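Local structure of L-tyrosine isonitrile synthase (Pseudomonas aeruginosa, 3E59) at residues A85-L93 with H269-P280; L170-Y178 with R236-D246. The protein converts the amino group of L-tyrosine into an isonitrile, drawing the extra carbon from C2 of ribulose 5-phosphate, a step in paerucumarin biosynthesis. One frame throughout, in Å; residues are numbered along the deposited sequence.

In the fold
The two contacts show how one chain ties remote stretches together in two different ways. Contact 1 sets helix 84-103 against the loop that runs from strand 265-267, at an edge of the five-stranded parallel sheet, to strand 284-287 of the mixed sheet; it is buried, its centre about 9 Å from the centre of the chain. Contact 2 crosses helix 167-178 over helix 219-247, its centre about 16 Å from the centre of the chain. The centres of contact 1 and contact 2 lie about 25 Å apart. In sequence, contact 1 joins the far ends of a largely helical 175-residue excursion, while contact 2 joins two helices within it.

Contact 1: residues A85-L93 with H269-P280; sequences AERLSLSFL and HMMPTRDDWLTP
S89 and M270 meet where the helix and the start of the loop come closest, and their side chains illustrate how a helix can grip a stretch without regular structure. The CB atoms of S89 and M270 lie 3.6 Å apart, and from there the methionine reaches across the helix, obliquely to L93: CG comes near L93 CD2, SD rests 3.8 Å from L93 CD1, and a bend at chi3 (-63°) folds CE back to S89. M271 serves the other flank. Its CG approaches S89 OG, its SD stands 3.6 Å from A85 O, and its methyl meets L88 CD1, the two side chains crossing at about a right angle. P280, at the other end of 269-280, lays CB against A85 CB at 3.6 Å, while its CG reaches S89 OG. F92 closes the H269 side. With CG anti to the backbone N (chi1 167°), its ring is carried toward the loop backbone, and CE2 comes within 3.2 Å of H269 O.

The loop thus joins helix 84-103 to strand 292-295, whose L294 touches A85 and M271. H269 NE2 donates to D276 OD1 (2.8 Å), nearly in the imidazole plane, linking the start of the segment to the turn D275-L278; R30 forms a salt bridge to the same oxygen.

The chemistry is that of apolar and thioether surfaces around one hydroxyl. S89 OG donates to A85 O at 2.8 Å, on the opposite face of that carbonyl from S89 N, so the buried hydroxyl proton is used within its own helix while M270, M271 and P280 pack around it.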
# COMPACT_ATOMS: atom_id res chain seq x y z
N ALA A 85 -0.75 13.81 2.14
CA ALA A 85 -0.45 12.45 2.59
C ALA A 85 0.23 11.60 1.49
O ALA A 85 1.27 10.99 1.74
CB ALA A 85 -1.70 11.77 3.13
N GLU A 86 -0.34 11.57 0.29
CA GLU A 86 0.33 10.91 -0.85
C GLU A 86 1.67 11.55 -1.16
O GLU A 86 2.66 10.84 -1.41
CB GLU A 86 -0.52 10.94 -2.12
CG GLU A 86 -1.57 9.86 -2.23
CD GLU A 86 -2.83 10.20 -1.48
OE1 GLU A 86 -2.89 11.25 -0.81
OE2 GLU A 86 -3.79 9.42 -1.59
N ARG A 87 1.71 12.88 -1.14
CA ARG A 87 2.88 13.64 -1.57
C ARG A 87 4.10 13.33 -0.73
O ARG A 87 5.17 13.02 -1.26
CB ARG A 87 2.61 15.15 -1.57
CG ARG A 87 3.86 15.98 -1.95
CD ARG A 87 3.54 17.46 -2.05
NE ARG A 87 2.28 17.72 -2.76
CZ ARG A 87 2.19 17.95 -4.07
NH1 ARG A 87 3.27 17.94 -4.84
NH2 ARG A 87 1.00 18.19 -4.61
N LEU A 88 3.93 13.37 0.58
CA LEU A 88 5.03 13.07 1.50
C LEU A 88 5.42 11.60 1.48
O LEU A 88 6.58 11.26 1.68
CB LEU A 88 4.69 13.53 2.91
CG LEU A 88 4.62 15.04 3.10
CD1 LEU A 88 3.98 15.34 4.42
CD2 LEU A 88 6.03 15.66 3.04
N SER A 89 4.44 10.72 1.25
CA SER A 89 4.73 9.29 1.13
C SER A 89 5.57 8.99 -0.11
O SER A 89 6.56 8.23 -0.04
CB SER A 89 3.45 8.46 1.12
OG SER A 89 2.73 8.64 2.32
N LEU A 90 5.19 9.57 -1.24
CA LEU A 90 5.93 9.36 -2.49
C LEU A 90 7.32 9.98 -2.43
O LEU A 90 8.29 9.44 -3.00
CB LEU A 90 5.16 9.91 -3.69
CG LEU A 90 3.85 9.19 -4.06
CD1 LEU A 90 2.96 10.10 -4.91
CD2 LEU A 90 4.15 7.86 -4.76
N SER A 91 7.43 11.12 -1.75
CA SER A 91 8.71 11.79 -1.60
C SER A 91 9.63 10.93 -0.71
O SER A 91 10.83 10.78 -0.99
CB SER A 91 8.51 13.19 -1.02
OG SER A 91 9.76 13.83 -0.86
N PHE A 92 9.06 10.35 0.34
CA PHE A 92 9.80 9.44 1.21
C PHE A 92 10.39 8.26 0.45
O PHE A 92 11.56 7.88 0.66
CB PHE A 92 8.94 8.88 2.37
CG PHE A 92 9.59 7.73 3.07
CD1 PHE A 92 10.54 7.96 4.07
CD2 PHE A 92 9.32 6.42 2.69
CE1 PHE A 92 11.18 6.91 4.68
CE2 PHE A 92 9.95 5.35 3.31
CZ PHE A 92 10.88 5.59 4.30
N LEU A 93 9.58 7.66 -0.42
CA LEU A 93 9.97 6.46 -1.15
C LEU A 93 11.11 6.79 -2.10
O LEU A 93 12.05 6.01 -2.27
CB LEU A 93 8.79 5.88 -1.93
CG LEU A 93 7.64 5.22 -1.15
CD1 LEU A 93 6.52 4.89 -2.11
CD2 LEU A 93 8.12 3.98 -0.43
N HIS A 269 6.62 1.51 6.06
CA HIS A 269 5.98 2.78 6.36
C HIS A 269 6.50 3.87 5.44
O HIS A 269 7.64 3.79 4.95
CB HIS A 269 6.18 3.17 7.82
CG HIS A 269 5.27 2.46 8.78
ND1 HIS A 269 3.92 2.74 8.86
CD2 HIS A 269 5.51 1.52 9.72
CE1 HIS A 269 3.37 1.99 9.80
NE2 HIS A 269 4.32 1.25 10.35
N MET A 270 5.66 4.86 5.19
CA MET A 270 5.98 5.96 4.28
C MET A 270 5.85 7.36 4.93
O MET A 270 6.28 8.36 4.35
CB MET A 270 5.09 5.90 3.03
CG MET A 270 5.25 4.64 2.18
SD MET A 270 4.11 4.66 0.80
CE MET A 270 2.53 4.63 1.66
N MET A 271 5.24 7.41 6.11
CA MET A 271 5.13 8.61 6.96
C MET A 271 5.03 8.07 8.38
O MET A 271 4.53 6.95 8.56
CB MET A 271 3.83 9.37 6.71
CG MET A 271 3.78 10.19 5.45
SD MET A 271 2.15 10.94 5.26
CE MET A 271 2.19 12.20 6.53
N PRO A 272 5.49 8.85 9.38
CA PRO A 272 5.23 8.44 10.76
C PRO A 272 3.73 8.26 11.01
O PRO A 272 2.92 9.07 10.57
CB PRO A 272 5.79 9.61 11.57
CG PRO A 272 6.88 10.19 10.68
CD PRO A 272 6.29 10.09 9.31
N THR A 273 3.38 7.17 11.70
CA THR A 273 1.99 6.88 12.07
C THR A 273 1.93 5.87 13.21
O THR A 273 2.79 4.99 13.33
CB THR A 273 1.14 6.41 10.84
OG1 THR A 273 -0.24 6.30 11.20
CG2 THR A 273 1.62 5.08 10.28
N ARG A 274 0.91 6.01 14.06
CA ARG A 274 0.66 5.08 15.17
C ARG A 274 0.07 3.74 14.69
O ARG A 274 0.33 2.70 15.29
CB ARG A 274 -0.31 5.72 16.17
N ASP A 275 -0.73 3.79 13.63
CA ASP A 275 -1.43 2.63 13.11
C ASP A 275 -0.65 2.01 11.96
O ASP A 275 -0.51 2.64 10.91
CB ASP A 275 -2.84 3.02 12.67
CG ASP A 275 -3.65 1.85 12.11
OD1 ASP A 275 -3.17 0.68 12.10
OD2 ASP A 275 -4.78 2.11 11.66
N ASP A 276 -0.16 0.79 12.17
CA ASP A 276 0.61 0.06 11.14
C ASP A 276 -0.20 -0.31 9.90
O ASP A 276 0.39 -0.60 8.85
CB ASP A 276 1.25 -1.21 11.71
CG ASP A 276 2.41 -0.91 12.65
OD1 ASP A 276 3.55 -0.69 12.17
OD2 ASP A 276 2.17 -0.90 13.87
N TRP A 277 -1.53 -0.35 10.02
CA TRP A 277 -2.42 -0.60 8.88
C TRP A 277 -2.81 0.67 8.09
O TRP A 277 -3.42 0.57 7.01
CB TRP A 277 -3.70 -1.34 9.35
CG TRP A 277 -3.43 -2.76 9.77
CD1 TRP A 277 -3.24 -3.22 11.04
CD2 TRP A 277 -3.29 -3.89 8.90
NE1 TRP A 277 -3.00 -4.57 11.02
CE2 TRP A 277 -3.03 -5.01 9.72
CE3 TRP A 277 -3.38 -4.08 7.52
CZ2 TRP A 277 -2.84 -6.30 9.20
CZ3 TRP A 277 -3.20 -5.38 7.00
CH2 TRP A 277 -2.93 -6.46 7.85
N LEU A 278 -2.50 1.84 8.62
CA LEU A 278 -2.98 3.08 8.02
C LEU A 278 -2.12 3.48 6.83
O LEU A 278 -0.90 3.45 6.90
CB LEU A 278 -3.01 4.23 9.05
CG LEU A 278 -3.70 5.54 8.62
CD1 LEU A 278 -5.14 5.30 8.16
CD2 LEU A 278 -3.67 6.55 9.77
N THR A 279 -2.80 3.86 5.75
CA THR A 279 -2.16 4.32 4.53
C THR A 279 -2.72 5.70 4.12
O THR A 279 -3.83 6.05 4.52
CB THR A 279 -2.34 3.30 3.40
OG1 THR A 279 -3.74 3.16 3.14
CG2 THR A 279 -1.73 1.93 3.78
N PRO A 280 -1.94 6.50 3.36
CA PRO A 280 -2.33 7.87 2.99
C PRO A 280 -3.65 8.03 2.22
O PRO A 280 -4.28 9.08 2.31
CB PRO A 280 -1.15 8.38 2.16
CG PRO A 280 -0.35 7.18 1.78
CD PRO A 280 -0.59 6.16 2.86

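Contact 2: residues L170-Y178 with R236-D246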
# COMPACT_ATOMS: atom_id res chain seq x y z
N LEU A 170 -10.31 -6.40 -18.18
CA LEU A 170 -8.98 -6.42 -17.59
C LEU A 170 -9.02 -7.20 -16.29
O LEU A 170 -8.22 -8.12 -16.08
CB LEU A 170 -8.47 -5.00 -17.32
CG LEU A 170 -7.55 -4.32 -18.34
CD1 LEU A 170 -7.23 -2.90 -17.86
CD2 LEU A 170 -6.27 -5.11 -18.58
N ARG A 171 -9.98 -6.83 -15.43
CA ARG A 171 -10.21 -7.51 -14.17
C ARG A 171 -10.43 -9.01 -14.37
O ARG A 171 -9.86 -9.82 -13.64
CB ARG A 171 -11.35 -6.85 -13.40
CG ARG A 171 -10.94 -5.53 -12.75
CD ARG A 171 -12.01 -4.95 -11.83
NE ARG A 171 -13.05 -4.23 -12.58
CZ ARG A 171 -12.99 -2.94 -12.92
NH1 ARG A 171 -11.94 -2.19 -12.60
NH2 ARG A 171 -14.00 -2.39 -13.60
N GLN A 172 -11.25 -9.37 -15.36
CA GLN A 172 -11.51 -10.78 -15.69
C GLN A 172 -10.28 -11.53 -16.20
O GLN A 172 -10.14 -12.74 -15.96
CB GLN A 172 -12.67 -10.90 -16.69
CG GLN A 172 -14.06 -10.75 -16.07
CD GLN A 172 -14.30 -11.70 -14.89
OE1 GLN A 172 -13.98 -12.90 -14.96
NE2 GLN A 172 -14.87 -11.17 -13.81
N LEU A 173 -9.40 -10.83 -16.90
CA LEU A 173 -8.10 -11.39 -17.31
C LEU A 173 -7.17 -11.66 -16.13
O LEU A 173 -6.49 -12.69 -16.11
CB LEU A 173 -7.39 -10.51 -18.35
CG LEU A 173 -7.98 -10.44 -19.77
CD1 LEU A 173 -7.16 -9.49 -20.62
CD2 LEU A 173 -8.05 -11.82 -20.41
N LEU A 174 -7.14 -10.75 -15.15
CA LEU A 174 -6.39 -10.94 -13.89
C LEU A 174 -6.93 -12.12 -13.08
O LEU A 174 -6.16 -12.96 -12.60
CB LEU A 174 -6.43 -9.68 -13.02
CG LEU A 174 -5.73 -9.77 -11.64
CD1 LEU A 174 -4.23 -9.89 -11.79
CD2 LEU A 174 -6.09 -8.61 -10.72
N ILE A 175 -8.25 -12.16 -12.91
CA ILE A 175 -8.95 -13.22 -12.20
C ILE A 175 -8.72 -14.57 -12.89
O ILE A 175 -8.32 -15.52 -12.24
CB ILE A 175 -10.47 -12.93 -12.15
CG1 ILE A 175 -10.75 -11.66 -11.34
CG2 ILE A 175 -11.24 -14.12 -11.56
CD1 ILE A 175 -12.17 -11.10 -11.57
N GLY A 176 -8.99 -14.63 -14.19
CA GLY A 176 -8.84 -15.88 -14.94
C GLY A 176 -7.44 -16.47 -14.87
O GLY A 176 -7.27 -17.68 -14.75
N GLY A 177 -6.43 -15.60 -14.93
CA GLY A 177 -5.05 -16.05 -14.95
C GLY A 177 -4.44 -16.28 -13.58
O GLY A 177 -3.63 -17.19 -13.43
N TYR A 178 -4.85 -15.47 -12.60
CA TYR A 178 -4.11 -15.35 -11.33
C TYR A 178 -4.89 -15.53 -10.00
O TYR A 178 -4.25 -15.72 -8.96
CB TYR A 178 -3.31 -14.03 -11.32
CG TYR A 178 -2.13 -14.10 -12.26
CD1 TYR A 178 -0.99 -14.82 -11.92
CD2 TYR A 178 -2.18 -13.50 -13.52
CE1 TYR A 178 0.08 -14.94 -12.79
CE2 TYR A 178 -1.09 -13.61 -14.41
CZ TYR A 178 0.03 -14.33 -14.03
OH TYR A 178 1.11 -14.45 -14.87
N ARG A 236 -8.38 -10.50 -5.01
CA ARG A 236 -7.82 -9.58 -6.01
C ARG A 236 -6.40 -9.13 -5.70
O ARG A 236 -5.54 -9.13 -6.59
CB ARG A 236 -8.71 -8.34 -6.21
CG ARG A 236 -10.13 -8.64 -6.65
CD ARG A 236 -10.20 -9.41 -7.97
NE ARG A 236 -11.55 -9.93 -8.17
CZ ARG A 236 -12.56 -9.22 -8.66
NH1 ARG A 236 -12.39 -7.96 -9.04
NH2 ARG A 236 -13.75 -9.79 -8.77
N SER A 237 -6.14 -8.74 -4.45
CA SER A 237 -4.80 -8.31 -4.04
C SER A 237 -3.79 -9.42 -4.23
O SER A 237 -2.68 -9.18 -4.68
CB SER A 237 -4.76 -7.86 -2.58
OG SER A 237 -5.71 -6.84 -2.35
N TRP A 238 -4.18 -10.65 -3.86
CA TRP A 238 -3.29 -11.79 -4.02
C TRP A 238 -3.09 -12.18 -5.49
O TRP A 238 -1.98 -12.52 -5.89
CB TRP A 238 -3.74 -12.99 -3.19
CG TRP A 238 -3.57 -12.86 -1.68
CD1 TRP A 238 -2.97 -11.82 -0.98
CD2 TRP A 238 -3.97 -13.82 -0.70
NE1 TRP A 238 -3.00 -12.09 0.37
CE2 TRP A 238 -3.60 -13.31 0.57
CE3 TRP A 238 -4.60 -15.08 -0.76
CZ2 TRP A 238 -3.85 -14.01 1.78
CZ3 TRP A 238 -4.85 -15.78 0.44
CH2 TRP A 238 -4.48 -15.23 1.69
N ALA A 239 -4.17 -12.15 -6.28
CA ALA A 239 -4.06 -12.33 -7.74
C ALA A 239 -3.10 -11.31 -8.37
O ALA A 239 -2.20 -11.67 -9.11
CB ALA A 239 -5.45 -12.24 -8.41
N TRP A 240 -3.30 -10.02 -8.04
CA TRP A 240 -2.40 -8.95 -8.50
C TRP A 240 -0.95 -9.22 -8.10
O TRP A 240 -0.03 -9.09 -8.91
CB TRP A 240 -2.87 -7.60 -7.94
CG TRP A 240 -2.13 -6.32 -8.39
CD1 TRP A 240 -1.73 -5.29 -7.59
CD2 TRP A 240 -1.75 -5.95 -9.74
NE1 TRP A 240 -1.13 -4.29 -8.34
CE2 TRP A 240 -1.13 -4.67 -9.65
CE3 TRP A 240 -1.89 -6.55 -10.99
CZ2 TRP A 240 -0.64 -3.99 -10.78
CZ3 TRP A 240 -1.37 -5.88 -12.12
CH2 TRP A 240 -0.76 -4.61 -12.00
N GLY A 241 -0.75 -9.61 -6.84
CA GLY A 241 0.59 -9.99 -6.36
C GLY A 241 1.22 -11.13 -7.15
O GLY A 241 2.42 -11.10 -7.47
N ALA A 242 0.41 -12.15 -7.45
CA ALA A 242 0.85 -13.30 -8.24
C ALA A 242 1.21 -12.91 -9.68
O ALA A 242 2.26 -13.34 -10.21
CB ALA A 242 -0.22 -14.38 -8.22
N LEU A 243 0.36 -12.09 -10.30
CA LEU A 243 0.66 -11.50 -11.59
C LEU A 243 2.02 -10.77 -11.58
O LEU A 243 2.85 -11.00 -12.44
CB LEU A 243 -0.48 -10.57 -12.04
CG LEU A 243 -0.31 -9.84 -13.39
CD1 LEU A 243 -1.64 -9.56 -14.06
CD2 LEU A 243 0.51 -8.55 -13.25
N LEU A 244 2.24 -9.91 -10.59
CA LEU A 244 3.49 -9.16 -10.48
C LEU A 244 4.72 -10.02 -10.17
O LEU A 244 5.84 -9.63 -10.49
CB LEU A 244 3.35 -8.07 -9.40
CG LEU A 244 2.34 -6.95 -9.61
CD1 LEU A 244 2.10 -6.19 -8.29
CD2 LEU A 244 2.81 -6.02 -10.73
N ALA A 245 4.52 -11.18 -9.53
CA ALA A 245 5.66 -12.09 -9.29
C ALA A 245 6.18 -12.68 -10.60
O ALA A 245 7.37 -12.98 -10.74
CB ALA A 245 5.29 -13.19 -8.30
N ASP A 246 5.29 -12.83 -11.58
CA ASP A 246 5.70 -13.27 -12.92
C ASP A 246 6.21 -12.11 -13.78
O ASP A 246 7.09 -12.30 -14.61
CB ASP A 246 4.56 -13.98 -13.63
CG ASP A 246 4.40 -15.43 -13.18
OD1 ASP A 246 5.27 -15.92 -12.43
OD2 ASP A 246 3.40 -16.07 -13.58
O HOH W 1 2.29 -11.86 -15.28
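Y178 and L174 are successive knobs in a knobs-into-holes crossing of helices 167-178 and 219-247; the axes of the short segments 170-178 and 236-246 pass 9.2 Å apart at 76°. Y178 ends its helix, and its CB sits 3.4 Å from A239 O. CG lies above the L243 backbone, and CD1 comes to 3.4 Å from L243 N with A242 CB alongside, while CD2 and CE2 border L243 CB. The ring thus lies flat over the second helix: L243 CA is 3.6 Å from the ring centroid and 6° off its normal, a CH-pi contact. CE1 nears D246 OD2, which approaches the ring at its edge.

One turn earlier, L174 enters the hole formed by R236, A239, W240 and L243. Its CD1 presses tightly on L243 CD1 and meets the W240 ring at the edge. I175 CD1 lies over one face of the R236 guanidinium, toward its rim. R236 NH1 hydrogen-bonds to V118 O, while NE, buried beneath I175, has no partner in the model.

At the tip, Y178 OH lies 3.1 Å from D246 OD2 and 2.9 Å from a water that donates to L243 O.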